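Local coordinates for B-cell lymphoma 3-encoded protein (Homo sapiens, PDB 1K1A) that regulates transcription of NF-kappa-B target genes, in complexes with p50 or p52 homodimers, and is represented here by its ankyrin repeat domain, at residues A[115-118]-A[119-123]. Numbering follows the deposited sequence.
Sequences DGLT and ALHVA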
loop_
_atom_site.group_PDB
_atom_site.type_symbol
_atom_site.label_atom_id
_atom_site.label_comp_id
_atom_site.label_asym_id
_atom_site.label_seq_id
_atom_site.Cartn_x
_atom_site.Cartn_y
_atom_site.Cartn_z
ATOM N N ASP A 115 -8.720 -8.178 2.547
ATOM C CA ASP A 115 -9.389 -7.058 3.204
ATOM C C ASP A 115 -9.878 -6.024 2.186
ATOM O O ASP A 115 -10.779 -5.240 2.477
ATOM C CB ASP A 115 -8.456 -6.391 4.208
ATOM C CG ASP A 115 -8.241 -7.229 5.441
ATOM O OD1 ASP A 115 -9.205 -7.893 5.882
ATOM O OD2 ASP A 115 -7.145 -7.294 6.044
ATOM N N GLY A 116 -9.266 -6.012 1.005
ATOM C CA GLY A 116 -9.689 -5.126 -0.071
ATOM C C GLY A 116 -8.739 -3.982 -0.402
ATOM O O GLY A 116 -8.995 -3.204 -1.334
ATOM N N LEU A 117 -7.628 -3.894 0.327
ATOM C CA LEU A 117 -6.687 -2.788 0.157
ATOM C C LEU A 117 -5.622 -3.030 -0.897
ATOM O O LEU A 117 -5.188 -4.170 -1.113
ATOM C CB LEU A 117 -5.981 -2.487 1.491
ATOM C CG LEU A 117 -6.855 -2.166 2.703
ATOM C CD1 LEU A 117 -5.988 -1.932 3.931
ATOM C CD2 LEU A 117 -7.728 -0.957 2.427
ATOM N N THR A 118 -5.188 -1.944 -1.541
ATOM C CA THR A 118 -4.042 -1.994 -2.436
ATOM C C THR A 118 -2.791 -1.796 -1.606
ATOM O O THR A 118 -2.873 -1.440 -0.433
ATOM C CB THR A 118 -4.091 -0.857 -3.465
ATOM O OG1 THR A 118 -3.960 0.404 -2.782
ATOM C CG2 THR A 118 -5.451 -0.780 -4.135
ATOM N N ALA A 119 -1.637 -2.019 -2.229
ATOM C CA ALA A 119 -0.355 -1.757 -1.594
ATOM C C ALA A 119 -0.254 -0.294 -1.151
ATOM O O ALA A 119 0.288 -0.001 -0.085
ATOM C CB ALA A 119 0.771 -2.106 -2.535
ATOM N N LEU A 120 -0.783 0.615 -1.966
ATOM C CA LEU A 120 -0.773 2.041 -1.629
ATOM C C LEU A 120 -1.535 2.348 -0.331
ATOM O O LEU A 120 -1.070 3.138 0.501
ATOM C CB LEU A 120 -1.307 2.891 -2.794
ATOM C CG LEU A 120 -1.312 4.398 -2.556
ATOM C CD1 LEU A 120 0.099 4.859 -2.196
ATOM C CD2 LEU A 120 -1.817 5.137 -3.785
ATOM N N HIS A 121 -2.704 1.735 -0.158
ATOM C CA HIS A 121 -3.470 1.899 1.084
ATOM C C HIS A 121 -2.629 1.463 2.280
ATOM O O HIS A 121 -2.542 2.167 3.277
ATOM C CB HIS A 121 -4.765 1.073 1.066
ATOM C CG HIS A 121 -5.810 1.588 0.125
ATOM N ND1 HIS A 121 -6.512 2.755 0.350
ATOM C CD2 HIS A 121 -6.305 1.072 -1.026
ATOM C CE1 HIS A 121 -7.378 2.943 -0.631
ATOM N NE2 HIS A 121 -7.264 1.942 -1.483
ATOM N N VAL A 122 -2.034 0.277 2.181
ATOM C CA VAL A 122 -1.171 -0.245 3.236
ATOM C C VAL A 122 -0.012 0.710 3.537
ATOM O O VAL A 122 0.253 1.032 4.697
ATOM C CB VAL A 122 -0.602 -1.629 2.866
ATOM C CG1 VAL A 122 0.410 -2.084 3.906
ATOM C CG2 VAL A 122 -1.730 -2.654 2.746
ATOM N N ALA A 123 0.662 1.179 2.493
ATOM C CA ALA A 123 1.790 2.083 2.674
ATOM C C ALA A 123 1.387 3.382 3.388
ATOM O O ALA A 123 2.086 3.854 4.292
ATOM C CB ALA A 123 2.458 2.393 1.328
#
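Thr118 and Val122 are joined by the first backbone hydrogen bond of helix 119-126, Val122 N to Thr118 O at 3.2 Å, while the chain before Thr118 runs extended out of a turn at Gly116, whose positive phi of 110° would press a beta carbon against the preceding carbonyl. Thr118 is the N-cap: its OG1 accepts from His121 N over 3.2 Å in a nearly straight bond (N-H...O 164°), satisfying an amide that begins the helix. A chi1 of 65° sets OG1 between the backbone N and the carbonyl carbon, the position from which the hydroxyl can fold back over the first turn. This is the Thr-Ala-Leu-His form of the TPLH motif that opens the first helix of an ankyrin repeat, here ANK 4. Being flat, the His121 ring can rest on both the Thr118 cap and Leu117 while touching His156 and Pro153 of the next repeat. Its edge meets Thr118 N in plane; as modelled, CD2 lies 3.0 Å from Thr118 OG1, short for a carbon, so the ring may be flipped. Leu117 adds an apolar cover, with CD2 3.8 Å from His121 CB, and its CB comes within 4.4 Å of Val122 CG2. A valine in place of Thr118 would probably leave His121 N without its capping acceptor and weaken the start of the helix. The small Ala123 packs on Thr131, Val132 and Leu135 of helix 129-137.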